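Local coordinates for glycoside hydrolase family protein (Novosphingobium sp. PP1Y, PDB 6Q2F) that probably hydrolyses alpha-L-rhamnosidic bonds, releasing terminal rhamnose from glycosides, at residues A53-W58 against P713-I718; R522-D527 against L557-A562; P675-S680 against Q699-Q704. All blocks are in the same frame, centred on the assembly; numbering follows the deposited sequence.

How the contacts relate
All three contacts belong to the alpha-L-rhamnosidase part of the chain. Contacts 1 and 3 are neighbours, their centres about 10 Å apart, because strands 56-62 and 674-677 pair side by side in parallel within one mixed sheet; Arg56 O lies 2.9 Å from Ile677 N, a probable hydrogen bond. Contact 2, between helices 516-524 and 543-575, sits across the centre of the chain, its centre about 41 Å from that of contact 1 and 40 Å from that of contact 3. Along the sequence, contact 1 closes a long loop enclosing contact 2 and then contact 3. Pairing the first parallel strand with the last, 674-677, closes an eight-stranded barrel of the (beta/alpha)8 kind, and helix 712-726 packs where they join.

Contact 1. Residues A53-W58 against P713-I718; sequences ARPRVW and PWVDYI
Pro55 is the centre of this contact, its ring set against one side of helix 712-726 just before strand 56-62 begins. Two aliphatic branches of the helix receive it: Pro55 CG lies 3.7 Å from Val715 CG1, and Pro55 CB lies 3.7 Å from Ile718 CG2. The valine branch also reaches Pro55 CD, so the ring rests on residues three apart along the helix, with Ile718 crossing it at about a right angle. Val715 presents CG1 because that methyl is anti to the backbone N (chi1 179°); in Ile718 the CG2 branch takes the same position, while its CD1 lies over a face of the Trp714 ring. Beside this apolar patch, Arg54 runs out extended, alongside Asp716. Its NH1 stands 3.6 Å from Asp716 OD1, which lies at the guanidinium edge with the two planar groups turned 60° apart; this is a long salt bridge without a hydrogen bond. Arg54 NH1 bonds instead to Gly82 O, and Asp716 OD1 has a second charged partner in Arg712. Buried hydrocarbon contact therefore joins the strand's entry to the helix, with a long-range charge attraction at its margin.

Contact 2. Residues R522-D527 against L557-A562; sequences RLRGYD and LADLLA
Arg524 and Asp559 join the C-terminal end of helix 516-524 to the middle of helix 543-575 by a salt bridge in which a single carboxylate oxygen takes both bonds. Asp559 OD2 accepts from Arg524 NH1 at 2.8 Å and from Arg524 NH2 at 2.9 Å, and it lies almost exactly in the guanidinium plane. The carboxylate is turned 50° from that plane, so the grip is end-on but not the two-oxygen, coplanar kind: NH1 comes from the anti side, tilted 31° out of the carboxylate plane, whereas NH2 arrives nearly in line with the C-O bond. Bends at chi2 and chi3 fold the arginine back and bring its guanidinium over Leu523 CB. Arg524 NH1 has a second acceptor in Thr556 OG1, one turn before the aspartate on the longer helix. Leu523 slides past Asp559 in the opposite direction, with Leu523 CD1 3.7 Å from Asp559 CB, and the same methyl lies 4.0 Å from Leu560 CD2. Arg522 adds a looser touch: its NH2 approaches that leucine methyl, while its hydrogen bond goes to Gln519 OE1. A methionine in place of Arg524 would probably leave the Asp559 carboxylate without its cationic mate and Thr556 OG1 without this donor. Two bonds converging on one oxygen thus give the helices a charge-paired join of fixed direction, flanked by leucine methyls.

Contact 3. Residues P675-S680 against Q699-Q704; sequences PVIHTS and QYFNRQ
Thr679 and Gln699 come together through backbone bonds between the end of strand 674-677 with the loop that follows it and the irregular segment 699-704, with cis peptide bonds leading into Thr679 and into Gln699. Gln699 N donates to His678 O at 2.7 Å, and Thr679 N returns a longer bond of 3.3 Å to Gln699 O, from well above its carbonyl plane. A third bond, Phe701 N to Thr679 O at 3.0 Å, runs close to the line of the carbonyl and carries the pairing onward to Phe701, the centre of an inverse gamma turn. Ser680 extends it with a side chain: the hydroxyl OG donates to Phe701 O at 2.6 Å. With OG anti to the backbone N (chi1 -168°), the serine reaches that carbonyl and also meets Asn702 CB. On the apolar side, Ile677 CD1 approaches the Phe701 ring obliquely, 3.9 Å from CE2, and Trp77 of helix 68-81 meets the same ring edge-to-face. Gln699 packs its CB and CG by His678 O, while its amide NE2 turns away to Met646 O. Beyond the last bond, Asn702 OD1 accepts from Gln704 N in an Asx turn. The His678 side chain, which bonds through ND1 to Gly698 O and touches the sodium ligand Glu644, is about 7 Å from the bound sodium ion. Thr679 OG1, by contrast, is buried without a polar partner. Main-chain bonds therefore chiefly set the path of these loops near the metal site.

Contact 1. Residues A53-W58 against P713-I718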
loop_
_atom_site.group_PDB
_atom_site.type_symbol
_atom_site.label_atom_id
_atom_site.label_comp_id
_atom_site.label_asym_id
_atom_site.label_seq_id
_atom_site.Cartn_x
_atom_site.Cartn_y
_atom_site.Cartn_z
ATOM N N ALA A 53 21.291 5.137 6.822
ATOM C CA ALA A 53 20.558 4.171 7.626
ATOM C C ALA A 53 19.509 4.823 8.510
ATOM O O ALA A 53 18.673 4.116 9.079
ATOM C CB ALA A 53 21.525 3.351 8.495
ATOM N N ARG A 54 19.516 6.131 8.619
ATOM C CA ARG A 54 18.664 6.765 9.611
ATOM C C ARG A 54 17.262 6.990 9.046
ATOM O O ARG A 54 17.114 7.323 7.871
ATOM C CB ARG A 54 19.296 8.075 10.058
ATOM C CG ARG A 54 20.600 7.816 10.777
ATOM C CD ARG A 54 21.333 9.066 11.251
ATOM N NE ARG A 54 22.421 8.622 12.126
ATOM C CZ ARG A 54 22.217 8.116 13.346
ATOM N NH1 ARG A 54 20.971 8.011 13.824
ATOM N NH2 ARG A 54 23.250 7.701 14.075
ATOM N N PRO A 55 16.216 6.780 9.841
ATOM C CA PRO A 55 14.868 6.850 9.292
ATOM C C PRO A 55 14.487 8.282 8.961
ATOM O O PRO A 55 15.056 9.254 9.473
ATOM C CB PRO A 55 13.989 6.302 10.419
ATOM C CG PRO A 55 14.695 6.760 11.649
ATOM C CD PRO A 55 16.183 6.590 11.303
ATOM N N ARG A 56 13.513 8.393 8.070
ATOM C CA ARG A 56 12.934 9.670 7.694
ATOM C C ARG A 56 11.623 9.861 8.446
ATOM O O ARG A 56 11.098 8.934 9.068
ATOM C CB ARG A 56 12.699 9.711 6.184
ATOM C CG ARG A 56 13.914 10.032 5.316
ATOM C CD ARG A 56 15.078 9.043 5.411
ATOM N NE ARG A 56 16.084 9.418 4.411
ATOM C CZ ARG A 56 17.392 9.219 4.511
ATOM N NH1 ARG A 56 17.896 8.611 5.593
ATOM N NH2 ARG A 56 18.182 9.626 3.514
ATOM N N VAL A 57 11.085 11.079 8.383
ATOM C CA VAL A 57 9.735 11.338 8.876
ATOM C C VAL A 57 8.947 12.110 7.823
ATOM O O VAL A 57 9.497 12.873 7.029
ATOM C CB VAL A 57 9.726 12.117 10.215
ATOM C CG1 VAL A 57 10.549 11.366 11.267
ATOM C CG2 VAL A 57 10.226 13.528 10.004
ATOM N N TRP A 58 7.644 11.896 7.815
ATOM C CA TRP A 58 6.757 12.812 7.138
ATOM C C TRP A 58 6.569 14.043 8.021
ATOM O O TRP A 58 6.572 13.961 9.256
ATOM C CB TRP A 58 5.417 12.138 6.827
ATOM C CG TRP A 58 5.494 11.299 5.578
ATOM C CD1 TRP A 58 6.620 11.008 4.863
ATOM C CD2 TRP A 58 4.404 10.688 4.875
ATOM N NE1 TRP A 58 6.300 10.241 3.770
ATOM C CE2 TRP A 58 4.949 10.037 3.750
ATOM C CE3 TRP A 58 3.021 10.647 5.074
ATOM C CZ2 TRP A 58 4.165 9.325 2.846
ATOM C CZ3 TRP A 58 2.238 9.943 4.171
ATOM C CH2 TRP A 58 2.810 9.301 3.067
ATOM N N PRO A 713 17.531 6.957 21.470
ATOM C CA PRO A 713 17.768 5.502 21.479
ATOM C C PRO A 713 16.783 4.737 20.618
ATOM O O PRO A 713 17.180 3.783 19.951
ATOM C CB PRO A 713 17.637 5.123 22.966
ATOM C CG PRO A 713 17.973 6.395 23.699
ATOM C CD PRO A 713 17.336 7.477 22.831
ATOM N N TRP A 714 15.512 5.151 20.600
ATOM C CA TRP A 714 14.517 4.537 19.718
ATOM C C TRP A 714 14.897 4.723 18.252
ATOM O O TRP A 714 14.900 3.767 17.474
ATOM C CB TRP A 714 13.135 5.143 20.033
ATOM C CG TRP A 714 11.987 4.918 19.040
ATOM C CD1 TRP A 714 11.246 5.894 18.419
ATOM C CD2 TRP A 714 11.447 3.659 18.577
ATOM N NE1 TRP A 714 10.287 5.325 17.614
ATOM C CE2 TRP A 714 10.378 3.960 17.700
ATOM C CE3 TRP A 714 11.753 2.317 18.827
ATOM C CZ2 TRP A 714 9.632 2.969 17.055
ATOM C CZ3 TRP A 714 10.999 1.324 18.182
ATOM C CH2 TRP A 714 9.961 1.660 17.312
ATOM N N VAL A 715 15.258 5.945 17.856
ATOM C CA VAL A 715 15.652 6.175 16.468
ATOM C C VAL A 715 16.932 5.404 16.148
ATOM O O VAL A 715 17.092 4.875 15.041
ATOM C CB VAL A 715 15.790 7.686 16.201
ATOM C CG1 VAL A 715 16.237 7.952 14.766
ATOM C CG2 VAL A 715 14.449 8.401 16.484
ATOM N N ASP A 716 17.854 5.307 17.121
ATOM C CA ASP A 716 19.070 4.523 16.910
ATOM C C ASP A 716 18.736 3.056 16.672
ATOM O O ASP A 716 19.392 2.373 15.882
ATOM C CB ASP A 716 19.997 4.643 18.121
ATOM C CG ASP A 716 20.814 5.927 18.134
ATOM O OD1 ASP A 716 21.019 6.546 17.078
ATOM O OD2 ASP A 716 21.299 6.280 19.224
ATOM N N TYR A 717 17.735 2.544 17.381
ATOM C CA TYR A 717 17.301 1.170 17.167
ATOM C C TYR A 717 16.820 0.980 15.740
ATOM O O TYR A 717 17.163 -0.017 15.082
ATOM C CB TYR A 717 16.199 0.838 18.172
ATOM C CG TYR A 717 15.484 -0.464 17.920
ATOM C CD1 TYR A 717 14.378 -0.528 17.063
ATOM C CD2 TYR A 717 15.909 -1.630 18.538
ATOM C CE1 TYR A 717 13.716 -1.728 16.856
ATOM C CE2 TYR A 717 15.256 -2.820 18.338
ATOM C CZ TYR A 717 14.171 -2.866 17.495
ATOM O OH TYR A 717 13.535 -4.059 17.329
ATOM N N ILE A 718 16.044 1.942 15.239
ATOM C CA ILE A 718 15.574 1.875 13.859
ATOM C C ILE A 718 16.731 2.041 12.886
ATOM O O ILE A 718 16.821 1.321 11.881
ATOM C CB ILE A 718 14.492 2.937 13.631
ATOM C CG1 ILE A 718 13.274 2.648 14.529
ATOM C CG2 ILE A 718 14.124 3.013 12.131
ATOM C CD1 ILE A 718 12.265 3.831 14.621
#

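Contact 2. Residues R522-D527 against L557-A562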
loop_
_atom_site.group_PDB
_atom_site.type_symbol
_atom_site.label_atom_id
_atom_site.label_comp_id
_atom_site.label_asym_id
_atom_site.label_seq_id
_atom_site.Cartn_x
_atom_site.Cartn_y
_atom_site.Cartn_z
ATOM N N ARG A 522 0.781 -1.277 -30.173
ATOM C CA ARG A 522 2.193 -1.538 -29.924
ATOM C C ARG A 522 2.374 -2.551 -28.795
ATOM O O ARG A 522 3.280 -3.388 -28.847
ATOM C CB ARG A 522 2.924 -0.234 -29.598
ATOM C CG ARG A 522 4.275 -0.428 -28.846
ATOM C CD ARG A 522 4.895 0.912 -28.432
ATOM N NE ARG A 522 4.236 1.507 -27.258
ATOM C CZ ARG A 522 4.542 1.219 -25.992
ATOM N NH1 ARG A 522 5.488 0.321 -25.719
ATOM N NH2 ARG A 522 3.885 1.808 -24.996
ATOM N N LEU A 523 1.509 -2.503 -27.773
ATOM C CA LEU A 523 1.708 -3.358 -26.605
ATOM C C LEU A 523 1.021 -4.707 -26.729
ATOM O O LEU A 523 1.518 -5.685 -26.167
ATOM C CB LEU A 523 1.217 -2.653 -25.326
ATOM C CG LEU A 523 2.034 -1.471 -24.792
ATOM C CD1 LEU A 523 1.211 -0.560 -23.857
ATOM C CD2 LEU A 523 3.259 -1.988 -24.041
ATOM N N ARG A 524 -0.129 -4.782 -27.399
ATOM C CA ARG A 524 -0.865 -6.038 -27.501
ATOM C C ARG A 524 -0.705 -6.716 -28.855
ATOM O O ARG A 524 -1.073 -7.889 -28.991
ATOM C CB ARG A 524 -2.359 -5.809 -27.235
ATOM C CG ARG A 524 -2.660 -4.973 -25.965
ATOM C CD ARG A 524 -2.647 -5.841 -24.722
ATOM N NE ARG A 524 -1.300 -6.166 -24.256
ATOM C CZ ARG A 524 -0.610 -5.405 -23.407
ATOM N NH1 ARG A 524 -1.147 -4.267 -22.962
ATOM N NH2 ARG A 524 0.609 -5.771 -23.002
ATOM N N GLY A 525 -0.219 -6.004 -29.866
ATOM C CA GLY A 525 0.045 -6.607 -31.156
ATOM C C GLY A 525 -1.124 -6.707 -32.111
ATOM O O GLY A 525 -0.991 -7.390 -33.128
ATOM N N TYR A 526 -2.271 -6.093 -31.815
ATOM C CA TYR A 526 -3.381 -6.101 -32.763
ATOM C C TYR A 526 -4.195 -4.820 -32.619
ATOM O O TYR A 526 -4.082 -4.095 -31.629
ATOM C CB TYR A 526 -4.293 -7.335 -32.594
ATOM C CG TYR A 526 -5.065 -7.453 -31.270
ATOM C CD1 TYR A 526 -4.449 -7.934 -30.120
ATOM C CD2 TYR A 526 -6.425 -7.125 -31.193
ATOM C CE1 TYR A 526 -5.155 -8.061 -28.908
ATOM C CE2 TYR A 526 -7.146 -7.255 -29.984
ATOM C CZ TYR A 526 -6.500 -7.722 -28.859
ATOM O OH TYR A 526 -7.214 -7.852 -27.674
ATOM N N ASP A 527 -5.018 -4.559 -33.634
ATOM C CA ASP A 527 -5.811 -3.337 -33.738
ATOM C C ASP A 527 -7.033 -3.407 -32.820
ATOM O O ASP A 527 -7.874 -4.299 -32.964
ATOM C CB ASP A 527 -6.230 -3.159 -35.199
ATOM C CG ASP A 527 -6.853 -1.798 -35.482
ATOM O OD1 ASP A 527 -7.141 -1.032 -34.536
ATOM O OD2 ASP A 527 -7.064 -1.504 -36.679
ATOM N N LEU A 557 -3.903 -0.107 -20.201
ATOM C CA LEU A 557 -3.974 1.007 -19.262
ATOM C C LEU A 557 -2.971 0.804 -18.128
ATOM O O LEU A 557 -2.242 1.728 -17.752
ATOM C CB LEU A 557 -5.397 1.137 -18.713
ATOM C CG LEU A 557 -6.539 1.437 -19.691
ATOM C CD1 LEU A 557 -7.896 1.268 -19.025
ATOM C CD2 LEU A 557 -6.392 2.869 -20.215
ATOM N N ALA A 558 -2.904 -0.426 -17.598
ATOM C CA ALA A 558 -1.936 -0.723 -16.542
ATOM C C ALA A 558 -0.514 -0.515 -17.035
ATOM O O ALA A 558 0.310 0.059 -16.321
ATOM C CB ALA A 558 -2.131 -2.149 -16.032
ATOM N N ASP A 559 -0.216 -0.947 -18.270
ATOM C CA ASP A 559 1.117 -0.734 -18.834
ATOM C C ASP A 559 1.446 0.750 -18.918
ATOM O O ASP A 559 2.572 1.173 -18.629
ATOM C CB ASP A 559 1.216 -1.361 -20.234
ATOM C CG ASP A 559 1.268 -2.899 -20.212
ATOM O OD1 ASP A 559 1.647 -3.494 -19.166
ATOM O OD2 ASP A 559 0.930 -3.500 -21.257
ATOM N N LEU A 560 0.480 1.558 -19.353
ATOM C CA LEU A 560 0.764 2.974 -19.557
ATOM C C LEU A 560 0.897 3.711 -18.225
ATOM O O LEU A 560 1.725 4.614 -18.094
ATOM C CB LEU A 560 -0.310 3.601 -20.453
ATOM C CG LEU A 560 -0.421 3.050 -21.894
ATOM C CD1 LEU A 560 -1.612 3.642 -22.628
ATOM C CD2 LEU A 560 0.851 3.290 -22.694
ATOM N N LEU A 561 0.116 3.316 -17.219
ATOM C CA LEU A 561 0.295 3.882 -15.880
ATOM C C LEU A 561 1.751 3.756 -15.443
ATOM O O LEU A 561 2.391 4.740 -15.061
ATOM C CB LEU A 561 -0.627 3.174 -14.883
ATOM C CG LEU A 561 -0.516 3.721 -13.472
ATOM C CD1 LEU A 561 -1.005 5.177 -13.415
ATOM C CD2 LEU A 561 -1.339 2.861 -12.485
ATOM N N ALA A 562 2.308 2.545 -15.567
ATOM C CA ALA A 562 3.673 2.296 -15.116
ATOM C C ALA A 562 4.688 3.052 -15.958
ATOM O O ALA A 562 5.632 3.642 -15.425
ATOM C CB ALA A 562 3.965 0.795 -15.143
#

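Contact 3. Residues P675-S680 against Q699-Q704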
loop_
_atom_site.group_PDB
_atom_site.type_symbol
_atom_site.label_atom_id
_atom_site.label_comp_id
_atom_site.label_asym_id
_atom_site.label_seq_id
_atom_site.Cartn_x
_atom_site.Cartn_y
_atom_site.Cartn_z
ATOM N N PRO A 675 12.404 3.108 7.214
ATOM C CA PRO A 675 11.113 3.583 7.708
ATOM C C PRO A 675 10.987 5.084 7.483
ATOM O O PRO A 675 11.958 5.838 7.603
ATOM C CB PRO A 675 11.148 3.216 9.197
ATOM C CG PRO A 675 12.117 2.002 9.251
ATOM C CD PRO A 675 13.180 2.415 8.260
ATOM N N VAL A 676 9.793 5.508 7.096
ATOM C CA VAL A 676 9.450 6.916 6.999
ATOM C C VAL A 676 8.277 7.102 7.954
ATOM O O VAL A 676 7.148 6.685 7.656
ATOM C CB VAL A 676 9.111 7.348 5.563
ATOM C CG1 VAL A 676 8.917 8.881 5.503
ATOM C CG2 VAL A 676 10.237 6.904 4.601
ATOM N N ILE A 677 8.552 7.622 9.124
ATOM C CA ILE A 677 7.537 7.712 10.133
ATOM C C ILE A 677 6.428 8.679 9.877
ATOM O O ILE A 677 6.651 9.807 9.651
ATOM C CB ILE A 677 8.146 7.962 11.514
ATOM C CG1 ILE A 677 9.153 6.886 11.834
ATOM C CG2 ILE A 677 7.075 8.010 12.573
ATOM C CD1 ILE A 677 10.257 7.322 12.737
ATOM N N HIS A 678 5.229 8.171 9.938
ATOM C CA HIS A 678 4.039 8.940 9.803
ATOM C C HIS A 678 3.544 9.244 11.202
ATOM O O HIS A 678 3.047 8.349 11.811
ATOM C CB HIS A 678 3.008 8.082 9.123
ATOM C CG HIS A 678 1.731 8.778 8.833
ATOM N ND1 HIS A 678 0.831 9.109 9.808
ATOM C CD2 HIS A 678 1.200 9.203 7.675
ATOM C CE1 HIS A 678 -0.188 9.729 9.266
ATOM N NE2 HIS A 678 0.009 9.794 7.972
ATOM N N THR A 679 3.631 10.465 11.717
ATOM C CA THR A 679 4.248 11.632 11.139
ATOM C C THR A 679 4.852 12.524 12.205
ATOM O O THR A 679 4.716 12.314 13.363
ATOM C CB THR A 679 3.285 12.642 10.498
ATOM O OG1 THR A 679 1.954 12.444 10.914
ATOM C CG2 THR A 679 3.423 12.705 9.122
ATOM N N SER A 680 5.516 13.546 11.734
ATOM C CA SER A 680 6.114 14.540 12.508
ATOM C C SER A 680 5.534 15.847 12.002
ATOM O O SER A 680 6.115 16.507 11.200
ATOM C CB SER A 680 7.608 14.498 12.330
ATOM O OG SER A 680 8.249 15.267 13.264
ATOM N N GLN A 699 1.384 8.761 13.853
ATOM C CA GLN A 699 2.111 9.047 15.058
ATOM C C GLN A 699 2.210 10.521 15.291
ATOM O O GLN A 699 2.017 11.300 14.416
ATOM C CB GLN A 699 3.527 8.496 14.987
ATOM C CG GLN A 699 3.615 7.010 14.965
ATOM C CD GLN A 699 3.076 6.381 16.208
ATOM O OE1 GLN A 699 3.524 6.667 17.267
ATOM N NE2 GLN A 699 2.116 5.536 16.069
ATOM N N TYR A 700 2.550 10.868 16.506
ATOM C CA TYR A 700 2.637 12.255 16.960
ATOM C C TYR A 700 4.097 12.630 17.222
ATOM O O TYR A 700 4.430 13.298 18.204
ATOM C CB TYR A 700 1.777 12.454 18.213
ATOM C CG TYR A 700 0.333 12.053 17.990
ATOM C CD1 TYR A 700 -0.082 10.737 18.158
ATOM C CD2 TYR A 700 -0.614 12.985 17.583
ATOM C CE1 TYR A 700 -1.389 10.367 17.941
ATOM C CE2 TYR A 700 -1.920 12.618 17.348
ATOM C CZ TYR A 700 -2.308 11.310 17.529
ATOM O OH TYR A 700 -3.608 10.949 17.303
ATOM N N PHE A 701 4.981 12.206 16.319
ATOM C CA PHE A 701 6.417 12.112 16.593
ATOM C C PHE A 701 7.117 13.409 16.187
ATOM O O PHE A 701 7.775 13.494 15.153
ATOM C CB PHE A 701 6.981 10.903 15.851
ATOM C CG PHE A 701 8.408 10.602 16.163
ATOM C CD1 PHE A 701 8.815 10.410 17.474
ATOM C CD2 PHE A 701 9.333 10.468 15.144
ATOM C CE1 PHE A 701 10.142 10.098 17.762
ATOM C CE2 PHE A 701 10.652 10.170 15.423
ATOM C CZ PHE A 701 11.057 9.980 16.733
ATOM N N ASN A 702 6.966 14.444 17.022
ATOM C CA ASN A 702 7.646 15.717 16.794
ATOM C C ASN A 702 8.199 16.225 18.125
ATOM O O ASN A 702 8.142 15.537 19.150
ATOM C CB ASN A 702 6.734 16.755 16.117
ATOM C CG ASN A 702 5.513 17.143 16.970
ATOM O OD1 ASN A 702 5.513 17.035 18.201
ATOM N ND2 ASN A 702 4.464 17.599 16.296
ATOM N N ARG A 703 8.765 17.434 18.105
ATOM C CA ARG A 703 9.499 17.938 19.261
ATOM C C ARG A 703 8.607 18.246 20.451
ATOM O O ARG A 703 9.127 18.451 21.560
ATOM C CB ARG A 703 10.279 19.187 18.882
ATOM C CG ARG A 703 9.438 20.362 18.352
ATOM C CD ARG A 703 10.390 21.466 18.008
ATOM N NE ARG A 703 9.749 22.571 17.305
ATOM C CZ ARG A 703 9.343 23.667 17.924
ATOM N NH1 ARG A 703 9.516 23.759 19.241
ATOM N NH2 ARG A 703 8.758 24.643 17.241
ATOM N N GLN A 704 7.293 18.300 20.250
ATOM C CA GLN A 704 6.342 18.464 21.338
ATOM C C GLN A 704 5.950 17.140 21.990
ATOM O O GLN A 704 5.309 17.157 23.043
ATOM C CB GLN A 704 5.074 19.172 20.822
ATOM C CG GLN A 704 5.297 20.572 20.235
ATOM C CD GLN A 704 5.681 21.613 21.274
ATOM O OE1 GLN A 704 6.598 21.426 22.062
ATOM N NE2 GLN A 704 4.977 22.729 21.262
#